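Local coordinates for protein purine nucleoside phosphorylase (Schistosoma mansoni, PDB 6BIF) that probably catalyses the reversible phosphorolysis of inosine and guanosine to free purine base and ribose 1-phosphate, and here binds a small aromatic molecule, at residues A[200-205]-A[219-224]; A[138-143]-A[212-217]; A[116-121]-A[242-247]. One frame throughout, in Å; residues are numbered along the deposited sequence.

Contact 1: A[200-205]-A[219-224]; sequences PTYESP and VGMSTV. With DSJ (1-(4-amino-2-hydroxyphenyl)ethan-1-one), chain J.
Met-221 and Val-219 reach across to the loop 200-205 at two separate points, and the bound 1-(4-amino-2-hydroxyphenyl)ethan-1-one (DSJ) touches both segments between them. The methyl CE of Met-221 lies 3.4 Å from Pro-200 O and also beside Thr-201 O. Because its chain is extended beyond CG (chi2 171°), the thioether spans the gap and brings CE obliquely against the Tyr-202 ring as well. At the other point, CG1 of Val-219 packs on the carboxylate carbon, Glu-203 CD, at 3.6 Å. That carboxylate takes a nearly straight bond from the ligand, DSJ N to Glu-203 OE2, of 3.0 Å at 171°. Tyr-202 offers its edge, CD1 lying 3.7 Å from DSJ C6. From strand 219-220 and the loop after it, Gly-220 CA comes within 3.4 Å of DSJ O1 and Met-221 CG within 3.5 Å of the same oxygen.

The arrangement illustrates how a purine nucleoside phosphorylase lines its ligand pocket with the C-terminal end of strand 218-220 and the loop leading into helix 205-213.

What positions these groups lies further out. Glu-203 bends at chi2 (-80°) to turn its carboxylate toward the ligand, and OE2 has a second partner in Ser-247 OG. Thr-201 O is hydrogen-bonded to Asn-197 ND2, whereas Pro-200 O, whose residue follows a cis peptide bond, is buried by the contact and has no hydrogen-bond partner. A neighbouring subunit closes the outer side: its Phe-161 packs on Tyr-202, and its Asn-147 bonds to Thr-201 OG1.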
ATOM      1  N   PRO A 200       5.514  -9.364   6.897  1.00 15.04           N
ATOM      2  CA  PRO A 200       6.714 -10.005   7.479  1.00 16.03           C
ATOM      3  C   PRO A 200       7.429 -11.016   6.571  1.00 18.35           C
ATOM      4  O   PRO A 200       8.421 -11.594   7.010  1.00 17.87           O
ATOM      5  CB  PRO A 200       6.141 -10.727   8.710  1.00 16.83           C
ATOM      6  CG  PRO A 200       4.755 -11.226   8.200  1.00 18.01           C
ATOM      7  CD  PRO A 200       4.282 -10.040   7.325  1.00 15.89           C
ATOM      8  N   THR A 201       6.940 -11.245   5.350  1.00 18.07           N
ATOM      9  CA  THR A 201       7.694 -12.052   4.397  1.00 16.58           C
ATOM     10  C   THR A 201       8.918 -11.282   3.896  1.00 16.39           C
ATOM     11  O   THR A 201       8.835 -10.105   3.538  1.00 16.11           O
ATOM     12  CB  THR A 201       6.812 -12.498   3.208  1.00 18.16           C
ATOM     13  OG1 THR A 201       6.278 -11.352   2.536  1.00 16.70           O
ATOM     14  CG2 THR A 201       5.639 -13.393   3.650  1.00 19.72           C
ATOM     15  N   TYR A 202      10.058 -11.986   3.813  1.00 16.28           N
ATOM     16  CA  TYR A 202      11.235 -11.394   3.196  1.00 17.20           C
ATOM     17  C   TYR A 202      10.910 -11.042   1.749  1.00 18.56           C
ATOM     18  O   TYR A 202      10.077 -11.689   1.106  1.00 19.33           O
ATOM     19  CB  TYR A 202      12.416 -12.368   3.258  1.00 20.92           C
ATOM     20  CG  TYR A 202      12.918 -12.664   4.670  1.00 21.53           C
ATOM     21  CD1 TYR A 202      13.639 -11.706   5.379  1.00 20.45           C
ATOM     22  CD2 TYR A 202      12.667 -13.886   5.292  1.00 21.27           C
ATOM     23  CE1 TYR A 202      14.106 -11.956   6.681  1.00 19.80           C
ATOM     24  CE2 TYR A 202      13.136 -14.143   6.591  1.00 21.38           C
ATOM     25  CZ  TYR A 202      13.849 -13.166   7.273  1.00 18.92           C
ATOM     26  OH  TYR A 202      14.317 -13.368   8.564  1.00 22.29           O
ATOM     27  N   GLU A 203      11.595 -10.021   1.231  1.00 19.20           N
ATOM     28  CA  GLU A 203      11.528  -9.742  -0.199  1.00 20.10           C
ATOM     29  C   GLU A 203      11.743 -11.009  -1.032  1.00 20.92           C
ATOM     30  O   GLU A 203      12.683 -11.790  -0.802  1.00 20.51           O
ATOM     31  CB  GLU A 203      12.570  -8.665  -0.561  1.00 20.19           C
ATOM     32  CG  GLU A 203      14.075  -9.038  -0.344  1.00 22.00           C
ATOM     33  CD  GLU A 203      14.604  -8.942   1.097  1.00 25.29           C
ATOM     34  OE1 GLU A 203      13.832  -8.645   2.039  1.00 20.17           O
ATOM     35  OE2 GLU A 203      15.841  -9.163   1.277  1.00 26.04           O
ATOM     36  N   SER A 204      10.852 -11.223  -1.988  1.00 19.93           N
ATOM     37  CA  SER A 204      10.968 -12.359  -2.875  1.00 18.86           C
ATOM     38  C   SER A 204      12.110 -12.128  -3.870  1.00 20.52           C
ATOM     39  O   SER A 204      12.579 -11.001  -4.034  1.00 22.29           O
ATOM     40  CB  SER A 204       9.652 -12.598  -3.610  1.00 23.80           C
ATOM     41  OG  SER A 204       9.435 -11.618  -4.609  1.00 22.72           O
ATOM     42  N   PRO A 205      12.565 -13.181  -4.553  1.00 22.41           N
ATOM     43  CA  PRO A 205      13.637 -12.968  -5.544  1.00 23.43           C
ATOM     44  C   PRO A 205      13.268 -11.928  -6.590  1.00 24.06           C
ATOM     45  O   PRO A 205      14.108 -11.077  -6.942  1.00 23.48           O
ATOM     46  CB  PRO A 205      13.848 -14.364  -6.149  1.00 24.95           C
ATOM     47  CG  PRO A 205      13.412 -15.309  -5.077  1.00 26.59           C
ATOM     48  CD  PRO A 205      12.285 -14.616  -4.343  1.00 23.12           C
ATOM     49  N   VAL A 219      17.001  -3.079   2.045  1.00 18.36           N
ATOM     50  CA  VAL A 219      15.561  -3.249   2.296  1.00 16.43           C
ATOM     51  C   VAL A 219      15.341  -3.869   3.684  1.00 17.33           C
ATOM     52  O   VAL A 219      16.051  -4.803   4.084  1.00 17.70           O
ATOM     53  CB  VAL A 219      14.895  -4.110   1.205  1.00 17.61           C
ATOM     54  CG1 VAL A 219      15.540  -5.500   1.108  1.00 18.90           C
ATOM     55  CG2 VAL A 219      13.403  -4.229   1.473  1.00 18.52           C
ATOM     56  N   GLY A 220      14.356  -3.341   4.431  1.00 16.41           N
ATOM     57  CA  GLY A 220      14.009  -3.896   5.732  1.00 17.44           C
ATOM     58  C   GLY A 220      12.588  -3.546   6.137  1.00 16.79           C
ATOM     59  O   GLY A 220      11.858  -2.887   5.386  1.00 17.28           O
ATOM     60  N   MET A 221      12.213  -3.970   7.364  1.00 14.44           N
ATOM     61  CA  MET A 221      10.817  -3.934   7.821  1.00 14.73           C
ATOM     62  C   MET A 221      10.604  -3.010   9.031  1.00 17.71           C
ATOM     63  O   MET A 221       9.609  -3.171   9.758  1.00 16.75           O
ATOM     64  CB  MET A 221      10.337  -5.343   8.174  1.00 17.01           C
ATOM     65  CG  MET A 221      10.413  -6.384   7.060  1.00 18.66           C
ATOM     66  SD  MET A 221      10.055  -8.031   7.717  1.00 17.68           S
ATOM     67  CE  MET A 221      10.568  -9.061   6.335  1.00 19.74           C
ATOM     68  N   SER A 222      11.510  -2.062   9.273  1.00 17.16           N
ATOM     69  CA  SER A 222      11.411  -1.164  10.427  1.00 17.36           C
ATOM     70  C   SER A 222      11.916   0.233  10.058  1.00 18.43           C
ATOM     71  O   SER A 222      12.074   0.579   8.888  1.00 16.03           O
ATOM     72  CB  SER A 222      12.220  -1.725  11.608  1.00 19.53           C
ATOM     73  OG  SER A 222      13.622  -1.599  11.380  1.00 20.39           O
ATOM     74  N   THR A 223      12.124   1.048  11.095  1.00 17.76           N
ATOM     75  CA  THR A 223      12.940   2.262  11.086  1.00 16.23           C
ATOM     76  C   THR A 223      12.231   3.476  10.453  1.00 18.15           C
ATOM     77  O   THR A 223      12.139   4.528  11.109  1.00 17.42           O
ATOM     78  CB  THR A 223      14.291   1.949  10.420  1.00 16.75           C
ATOM     79  OG1 THR A 223      14.972   0.916  11.182  1.00 18.87           O
ATOM     80  CG2 THR A 223      15.186   3.200  10.393  1.00 17.60           C
ATOM     81  N   VAL A 224      11.702   3.355   9.221  1.00 15.68           N
ATOM     82  CA  VAL A 224      11.055   4.509   8.559  1.00 16.91           C
ATOM     83  C   VAL A 224       9.900   5.070   9.395  1.00 17.61           C
ATOM     84  O   VAL A 224       9.813   6.303   9.526  1.00 16.83           O
ATOM     85  CB  VAL A 224      10.655   4.143   7.122  1.00 18.01           C
ATOM     86  CG1 VAL A 224       9.727   5.173   6.474  1.00 18.09           C
ATOM     87  CG2 VAL A 224      11.918   3.975   6.255  1.00 18.58           C
TER
HETATM   88  C7  DSJ J 309      14.852  -7.973   6.261  0.99 18.72           C
HETATM   89  C4  DSJ J 309      17.259  -9.401   6.362  0.99 20.47           C
HETATM   90  C5  DSJ J 309      16.616  -9.226   5.204  0.99 18.85           C
HETATM   91  C6  DSJ J 309      15.335  -8.448   5.162  0.99 18.50           C
HETATM   92  C3  DSJ J 309      16.680  -8.821   7.626  0.99 21.66           C
HETATM   93  C2  DSJ J 309      15.537  -8.139   7.581  0.99 19.86           C
HETATM   94  C1  DSJ J 309      14.882  -7.547   8.813  0.99 24.57           C
HETATM   95  O   DSJ J 309      13.825  -6.974   8.742  0.99 23.38           O
HETATM   96  C   DSJ J 309      15.566  -7.689  10.170  0.99 26.24           C
HETATM   97  O1  DSJ J 309      13.668  -7.258   6.234  0.99 18.78           O
HETATM   98  N   DSJ J 309      17.107  -9.750   3.981  0.99 21.19           N

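Contact 2: A[138-143]-A[212-217]; sequences INFPGL and LKLGCD
Ile-138 and Cys-216 mark the nearest approach of the two backbones, with their CA atoms 7.5 Å apart, so the space between is bridged mainly by side chains and no hydrogen bond crosses it. The end of Ile-138 does most of the reaching: CD1 touches Cys-216 SG at 3.7 Å and lies 4.0 Å from the carbonyl oxygen Leu-214 O. With CG1 beside its backbone N (chi1 -66°), the isoleucine sends one branch out to the other segment. Its second branch, CG2, stands 3.7 Å above the plane of the Phe-140 ring, offset toward the rim. The phenyl ring, with one face occupied in this way, presents its edge to Leu-214, CZ meeting CD1 at 4.1 Å, while Cys-216 SG lies obliquely to it, at the limit of contact.

Each segment is also a lesson in how a helix begins or ends. Asn-139 is the N-cap of helix 140-143, its OD1 accepting Gly-142 N at 3.0 Å; the donor stands well above the carbonyl plane. Gly-215 takes a positive phi (89°) in a Schellman motif that ends helix 205-213 and swings the chain round to Cys-216.

The contact lies at the trimer interface: Met-210 of the third subunit rests on Ile-138 and Phe-140, and Leu-214 meets the Leu-214 of each of the other two subunits. Within the chain, Leu-211 of helix 205-213 and Ala-195 of strand 189-196 both pack against Phe-140 and Cys-216, joining helix and sheet.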
ATOM      1  N   ILE A 138      12.916   5.087   0.819  1.00 16.20           N
ATOM      2  CA  ILE A 138      11.774   4.912  -0.076  1.00 18.01           C
ATOM      3  C   ILE A 138      10.675   4.177   0.712  1.00 18.05           C
ATOM      4  O   ILE A 138      10.821   3.002   1.078  1.00 17.36           O
ATOM      5  CB  ILE A 138      12.153   4.160  -1.364  1.00 20.05           C
ATOM      6  CG1 ILE A 138      13.126   4.997  -2.228  1.00 23.59           C
ATOM      7  CG2 ILE A 138      10.872   3.819  -2.168  1.00 20.82           C
ATOM      8  CD1 ILE A 138      13.717   4.267  -3.416  1.00 28.94           C
ATOM      9  N   ASN A 139       9.568   4.870   0.979  1.00 17.47           N
ATOM     10  CA  ASN A 139       8.548   4.439   1.939  1.00 15.28           C
ATOM     11  C   ASN A 139       7.367   3.840   1.174  1.00 15.19           C
ATOM     12  O   ASN A 139       6.404   4.531   0.864  1.00 15.86           O
ATOM     13  CB  ASN A 139       8.156   5.664   2.780  1.00 15.58           C
ATOM     14  CG  ASN A 139       7.105   5.401   3.855  1.00 16.23           C
ATOM     15  OD1 ASN A 139       6.709   4.271   4.164  1.00 16.44           O
ATOM     16  ND2 ASN A 139       6.652   6.524   4.452  1.00 16.22           N
ATOM     17  N   PHE A 140       7.431   2.542   0.857  1.00 15.23           N
ATOM     18  CA  PHE A 140       6.339   1.967   0.069  1.00 15.82           C
ATOM     19  C   PHE A 140       4.998   2.036   0.816  1.00 14.93           C
ATOM     20  O   PHE A 140       3.983   2.391   0.179  1.00 15.84           O
ATOM     21  CB  PHE A 140       6.698   0.533  -0.369  1.00 17.66           C
ATOM     22  CG  PHE A 140       7.852   0.459  -1.366  1.00 18.70           C
ATOM     23  CD1 PHE A 140       7.741   1.007  -2.629  1.00 21.46           C
ATOM     24  CD2 PHE A 140       9.033  -0.181  -1.026  1.00 20.51           C
ATOM     25  CE1 PHE A 140       8.794   0.926  -3.554  1.00 24.39           C
ATOM     26  CE2 PHE A 140      10.091  -0.254  -1.953  1.00 21.83           C
ATOM     27  CZ  PHE A 140       9.959   0.297  -3.206  1.00 22.46           C
ATOM     28  N   PRO A 141       4.903   1.751   2.129  1.00 14.42           N
ATOM     29  CA  PRO A 141       3.610   1.969   2.803  1.00 15.38           C
ATOM     30  C   PRO A 141       3.104   3.412   2.701  1.00 15.64           C
ATOM     31  O   PRO A 141       1.904   3.616   2.494  1.00 15.87           O
ATOM     32  CB  PRO A 141       3.893   1.539   4.256  1.00 17.74           C
ATOM     33  CG  PRO A 141       5.009   0.474   4.108  1.00 17.17           C
ATOM     34  CD  PRO A 141       5.874   1.093   3.023  1.00 15.51           C
ATOM     35  N   GLY A 142       3.987   4.409   2.821  1.00 14.68           N
ATOM     36  CA  GLY A 142       3.571   5.806   2.707  1.00 15.47           C
ATOM     37  C   GLY A 142       2.982   6.169   1.358  1.00 16.51           C
ATOM     38  O   GLY A 142       1.947   6.849   1.271  1.00 16.43           O
ATOM     39  N   LEU A 143       3.653   5.777   0.272  1.00 14.88           N
ATOM     40  CA  LEU A 143       3.076   6.004  -1.042  1.00 14.83           C
ATOM     41  C   LEU A 143       1.692   5.354  -1.150  1.00 16.92           C
ATOM     42  O   LEU A 143       0.799   5.898  -1.806  1.00 17.04           O
ATOM     43  CB  LEU A 143       4.019   5.497  -2.156  1.00 16.48           C
ATOM     44  CG  LEU A 143       5.351   6.255  -2.290  1.00 20.92           C
ATOM     45  CD1 LEU A 143       6.243   5.510  -3.291  1.00 24.56           C
ATOM     46  CD2 LEU A 143       5.163   7.707  -2.734  1.00 21.89           C
ATOM     47  N   LEU A 212      16.303  -3.286  -7.150  1.00 20.70           N
ATOM     48  CA  LEU A 212      17.554  -2.829  -7.750  1.00 22.69           C
ATOM     49  C   LEU A 212      17.297  -1.798  -8.853  1.00 23.64           C
ATOM     50  O   LEU A 212      18.025  -0.798  -8.956  1.00 27.06           O
ATOM     51  CB  LEU A 212      18.334  -4.043  -8.278  1.00 22.64           C
ATOM     52  CG  LEU A 212      19.656  -3.778  -8.978  1.00 25.54           C
ATOM     53  CD1 LEU A 212      20.631  -3.286  -7.960  1.00 24.56           C
ATOM     54  CD2 LEU A 212      20.168  -5.034  -9.685  1.00 28.73           C
ATOM     55  N   LYS A 213      16.264  -2.020  -9.678  1.00 23.27           N
ATOM     56  CA  LYS A 213      15.902  -1.082 -10.738  1.00 24.34           C
ATOM     57  C   LYS A 213      15.465   0.265 -10.180  1.00 26.26           C
ATOM     58  O   LYS A 213      15.631   1.299 -10.844  1.00 29.20           O
ATOM     59  CB  LYS A 213      14.765  -1.661 -11.593  1.00 22.04           C
ATOM     60  CG  LYS A 213      15.112  -2.889 -12.442  1.00 26.98           C
ATOM     61  CD  LYS A 213      13.832  -3.443 -13.130  1.00 30.20           C
ATOM     62  CE  LYS A 213      14.127  -4.561 -14.120  1.00 35.45           C
ATOM     63  NZ  LYS A 213      14.224  -5.892 -13.465  1.00 38.02           N
ATOM     64  N   LEU A 214      14.902   0.277  -8.982  1.00 24.09           N
ATOM     65  CA  LEU A 214      14.274   1.465  -8.419  1.00 25.45           C
ATOM     66  C   LEU A 214      15.246   2.336  -7.640  1.00 28.69           C
ATOM     67  O   LEU A 214      14.849   3.401  -7.155  1.00 28.77           O
ATOM     68  CB  LEU A 214      13.115   1.058  -7.508  1.00 26.87           C
ATOM     69  CG  LEU A 214      11.929   0.367  -8.183  1.00 27.62           C
ATOM     70  CD1 LEU A 214      10.877   0.002  -7.179  1.00 29.41           C
ATOM     71  CD2 LEU A 214      11.360   1.273  -9.234  1.00 32.42           C
ATOM     72  N   GLY A 215      16.496   1.907  -7.509  1.00 27.87           N
ATOM     73  CA  GLY A 215      17.496   2.680  -6.818  1.00 27.99           C
ATOM     74  C   GLY A 215      17.592   2.440  -5.328  1.00 28.52           C
ATOM     75  O   GLY A 215      18.192   3.262  -4.625  1.00 30.19           O
ATOM     76  N   CYS A 216      17.018   1.358  -4.818  1.00 25.07           N
ATOM     77  CA  CYS A 216      17.180   1.010  -3.408  1.00 24.04           C
ATOM     78  C   CYS A 216      18.542   0.366  -3.180  1.00 20.98           C
ATOM     79  O   CYS A 216      19.022  -0.422  -4.009  1.00 24.78           O
ATOM     80  CB  CYS A 216      16.063   0.055  -2.958  1.00 24.68           C
ATOM     81  SG  CYS A 216      14.404   0.639  -3.402  1.00 28.82           S
ATOM     82  N   ASP A 217      19.184   0.721  -2.059  1.00 18.07           N
ATOM     83  CA  ASP A 217      20.443   0.096  -1.665  1.00 19.32           C
ATOM     84  C   ASP A 217      20.263  -1.042  -0.659  1.00 20.57           C
ATOM     85  O   ASP A 217      21.022  -2.021  -0.713  1.00 20.07           O
ATOM     86  CB  ASP A 217      21.378   1.153  -1.081  1.00 21.98           C
ATOM     87  CG  ASP A 217      21.816   2.179  -2.133  1.00 27.34           C
ATOM     88  OD1 ASP A 217      22.374   1.752  -3.168  1.00 31.85           O
ATOM     89  OD2 ASP A 217      21.577   3.396  -1.949  1.00 24.55           O
TER

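Contact 3: A[116-121]-A[242-247]; sequences TNLAGG and LIANNS. With DSJ (1-(4-amino-2-hydroxyphenyl)ethan-1-one), chain J; DMS (dimethyl sulfoxide), chain D.
Asn-117 and Leu-242 open the exchange of backbone bonds between two parallel strands, Leu-242 N giving its hydrogen to Asn-117 O at 2.9 Å. Leu-242 O is then satisfied by Ala-119 N at 3.0 Å, and Ala-119 O by Ala-244 N at 2.9 Å. Beside these bonds, Leu-118 and Leu-242 point the same way and touch through their CD2 methyls.

Regular pairing would next offer Ala-244 O to Gly-121 N. Instead Gly-121 N bonds to Asn-245 O at 2.8 Å, so that Ala-244 and Asn-245 together face Gly-120. This is a beta bulge in strand 236-246, and Ala-244 O finds its partner in Ser-128 OG. The pairing continues with Ser-247 N donating to Gly-121 O at 2.8 Å, at the start of helix 247-253, whose N-cap is Asn-246.

Asn-245, the second bulge residue, carries its amide to the pocket, with CG between the backbone N and the carbonyl carbon (chi1 68°). Its OD1 accepts the amine DSJ N at 2.9 Å and 162°. Its ND2 donates to Ser-247 OG at 3.1 Å, somewhat out of the amide plane, and also bonds to Asp-250 OD2; the serine hydroxyl has its strongest partner in Glu-203. Gly-120 CA passes close to the same ligand amine. Further back along strand 112-121, Leu-118 N donates to DMS O of a dimethyl sulfoxide, probably from the crystallisation liquor, at 3.2 Å, and Ser-35 N is hydrogen-bonded to that molecule too.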
ATOM      1  N   THR A 116      19.387   1.364  15.107  1.00 18.98           N
ATOM      2  CA  THR A 116      20.005   0.283  14.331  1.00 20.35           C
ATOM      3  C   THR A 116      18.952  -0.739  13.911  1.00 20.65           C
ATOM      4  O   THR A 116      17.884  -0.863  14.537  1.00 21.39           O
ATOM      5  CB  THR A 116      21.156  -0.432  15.107  1.00 22.05           C
ATOM      6  OG1 THR A 116      20.642  -1.068  16.298  1.00 22.70           O
ATOM      7  CG2 THR A 116      22.270   0.556  15.482  1.00 22.87           C
ATOM      8  N   ASN A 117      19.258  -1.452  12.813  1.00 19.51           N
ATOM      9  CA  ASN A 117      18.446  -2.566  12.325  1.00 18.70           C
ATOM     10  C   ASN A 117      19.339  -3.538  11.558  1.00 19.32           C
ATOM     11  O   ASN A 117      20.486  -3.219  11.235  1.00 18.91           O
ATOM     12  CB  ASN A 117      17.303  -2.073  11.407  1.00 18.67           C
ATOM     13  CG  ASN A 117      17.795  -1.377  10.138  1.00 19.50           C
ATOM     14  OD1 ASN A 117      18.464  -1.980   9.304  1.00 20.26           O
ATOM     15  ND2 ASN A 117      17.412  -0.121   9.963  1.00 23.40           N
ATOM     16  N   LEU A 118      18.804  -4.743  11.276  1.00 18.37           N
ATOM     17  CA  LEU A 118      19.343  -5.633  10.253  1.00 18.83           C
ATOM     18  C   LEU A 118      18.507  -5.522   8.978  1.00 18.47           C
ATOM     19  O   LEU A 118      17.299  -5.282   9.029  1.00 19.19           O
ATOM     20  CB  LEU A 118      19.393  -7.084  10.725  1.00 21.08           C
ATOM     21  CG  LEU A 118      20.576  -7.314  11.705  1.00 24.72           C
ATOM     22  CD1 LEU A 118      20.094  -7.440  13.101  1.00 26.21           C
ATOM     23  CD2 LEU A 118      21.457  -8.469  11.287  1.00 27.13           C
ATOM     24  N   ALA A 119      19.160  -5.703   7.822  1.00 19.79           N
ATOM     25  CA  ALA A 119      18.477  -5.491   6.536  1.00 18.56           C
ATOM     26  C   ALA A 119      19.125  -6.324   5.434  1.00 18.99           C
ATOM     27  O   ALA A 119      20.245  -6.839   5.581  1.00 18.97           O
ATOM     28  CB  ALA A 119      18.501  -4.010   6.143  1.00 18.95           C
ATOM     29  N   GLY A 120      18.410  -6.440   4.309  1.00 17.96           N
ATOM     30  CA  GLY A 120      18.952  -7.118   3.136  1.00 20.61           C
ATOM     31  C   GLY A 120      19.647  -6.136   2.203  1.00 20.89           C
ATOM     32  O   GLY A 120      19.163  -5.019   1.979  1.00 19.70           O
ATOM     33  N   GLY A 121      20.795  -6.572   1.672  1.00 19.02           N
ATOM     34  CA  GLY A 121      21.534  -5.783   0.688  1.00 19.01           C
ATOM     35  C   GLY A 121      20.981  -5.942  -0.728  1.00 20.12           C
ATOM     36  O   GLY A 121      20.743  -7.063  -1.199  1.00 21.62           O
ATOM     37  N   LEU A 242      22.772  -3.087   9.515  1.00 17.31           N
ATOM     38  CA  LEU A 242      23.745  -4.173   9.454  1.00 18.97           C
ATOM     39  C   LEU A 242      23.233  -5.177   8.423  1.00 19.20           C
ATOM     40  O   LEU A 242      22.097  -5.659   8.536  1.00 20.12           O
ATOM     41  CB  LEU A 242      23.934  -4.824  10.826  1.00 21.28           C
ATOM     42  CG  LEU A 242      24.742  -6.131  10.919  1.00 20.39           C
ATOM     43  CD1 LEU A 242      26.191  -5.996  10.404  1.00 21.69           C
ATOM     44  CD2 LEU A 242      24.750  -6.677  12.363  1.00 20.64           C
ATOM     45  N   ILE A 243      24.033  -5.438   7.390  1.00 17.96           N
ATOM     46  CA  ILE A 243      23.594  -6.250   6.251  1.00 19.05           C
ATOM     47  C   ILE A 243      23.671  -7.742   6.586  1.00 20.79           C
ATOM     48  O   ILE A 243      24.746  -8.268   6.869  1.00 20.31           O
ATOM     49  CB  ILE A 243      24.444  -5.923   5.010  1.00 20.92           C
ATOM     50  CG1 ILE A 243      24.370  -4.411   4.688  1.00 20.74           C
ATOM     51  CG2 ILE A 243      24.039  -6.774   3.840  1.00 21.01           C
ATOM     52  CD1 ILE A 243      22.951  -3.908   4.424  1.00 20.32           C
ATOM     53  N   ALA A 244      22.531  -8.443   6.482  1.00 20.92           N
ATOM     54  CA  ALA A 244      22.496  -9.881   6.772  1.00 20.21           C
ATOM     55  C   ALA A 244      22.928 -10.742   5.580  1.00 21.33           C
ATOM     56  O   ALA A 244      23.507 -11.822   5.775  1.00 20.41           O
ATOM     57  CB  ALA A 244      21.094 -10.263   7.236  1.00 20.92           C
ATOM     58  N   ASN A 245      22.703 -10.264   4.355  1.00 20.16           N
ATOM     59  CA  ASN A 245      22.811 -11.054   3.130  1.00 21.44           C
ATOM     60  C   ASN A 245      22.700 -10.082   1.973  1.00 23.37           C
ATOM     61  O   ASN A 245      22.222  -8.962   2.160  1.00 23.17           O
ATOM     62  CB  ASN A 245      21.702 -12.103   3.047  1.00 19.79           C
ATOM     63  CG  ASN A 245      20.313 -11.463   2.857  1.00 22.79           C
ATOM     64  OD1 ASN A 245      19.804 -10.753   3.730  1.00 24.27           O
ATOM     65  ND2 ASN A 245      19.719 -11.691   1.693  1.00 23.08           N
ATOM     66  N   ASN A 246      23.111 -10.514   0.753  1.00 20.48           N
ATOM     67  CA  ASN A 246      22.816  -9.743  -0.458  1.00 19.95           C
ATOM     68  C   ASN A 246      21.697 -10.467  -1.201  1.00 20.15           C
ATOM     69  O   ASN A 246      21.897 -11.578  -1.705  1.00 21.54           O
ATOM     70  CB  ASN A 246      24.054  -9.551  -1.343  1.00 21.87           C
ATOM     71  CG  ASN A 246      23.778  -8.607  -2.508  1.00 23.80           C
ATOM     72  OD1 ASN A 246      23.035  -8.956  -3.423  1.00 23.69           O
ATOM     73  ND2 ASN A 246      24.310  -7.375  -2.440  1.00 23.09           N
ATOM     74  N   SER A 247      20.512  -9.857  -1.220  1.00 19.78           N
ATOM     75  CA  SER A 247      19.336 -10.524  -1.774  1.00 18.20           C
ATOM     76  C   SER A 247      19.418 -10.695  -3.285  1.00 18.46           C
ATOM     77  O   SER A 247      18.762 -11.595  -3.836  1.00 19.93           O
ATOM     78  CB  SER A 247      18.077  -9.744  -1.397  1.00 22.89           C
ATOM     79  OG  SER A 247      17.874  -9.800   0.003  1.00 25.53           O
TER
HETATM   80  C7  DSJ J 309      14.852  -7.973   6.261  0.99 18.72           C
HETATM   81  C4  DSJ J 309      17.259  -9.401   6.362  0.99 20.47           C
HETATM   82  C5  DSJ J 309      16.616  -9.226   5.204  0.99 18.85           C
HETATM   83  C6  DSJ J 309      15.335  -8.448   5.162  0.99 18.50           C
HETATM   84  C3  DSJ J 309      16.680  -8.821   7.626  0.99 21.66           C
HETATM   85  C2  DSJ J 309      15.537  -8.139   7.581  0.99 19.86           C
HETATM   86  C1  DSJ J 309      14.882  -7.547   8.813  0.99 24.57           C
HETATM   87  O   DSJ J 309      13.825  -6.974   8.742  0.99 23.38           O
HETATM   88  C   DSJ J 309      15.566  -7.689  10.170  0.99 26.24           C
HETATM   89  O1  DSJ J 309      13.668  -7.258   6.234  0.99 18.78           O
HETATM   90  N   DSJ J 309      17.107  -9.750   3.981  0.99 21.19           N
HETATM   91  S   DMS D 303      15.060  -5.162  13.343  1.00 39.99           S
HETATM   92  O   DMS D 303      16.496  -5.495  13.309  1.00 19.57           O
HETATM   93  C1  DMS D 303      14.413  -4.943  15.036  1.00 38.33           C
HETATM   94  C2  DMS D 303      14.448  -4.046  12.070  1.00 31.77           C

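All three contacts reach one mixed sheet. Contacts 1 and 3, with centres about 10 Å apart, share the ligand: strands 218-220 and 112-121 are antiparallel neighbours, joined where Val-219 O meets Gly-120 N, and Glu-203 and Asn-245 hold the same ligand amine from the two contacts. Contact 2 lies about 11 Å from contact 1 and 15 Å from contact 3, centre to centre; it touches contact 1 through Val-224 and Asn-139. Along the chain, contact 3 pairs the first and last segments, 116-121 and 242-247, while contacts 1 and 2 alternate between them. Distant parts of the sequence thus build the pocket together; contacts 1 and 2 also meet neighbouring subunits, whereas no other chain touches contact 3.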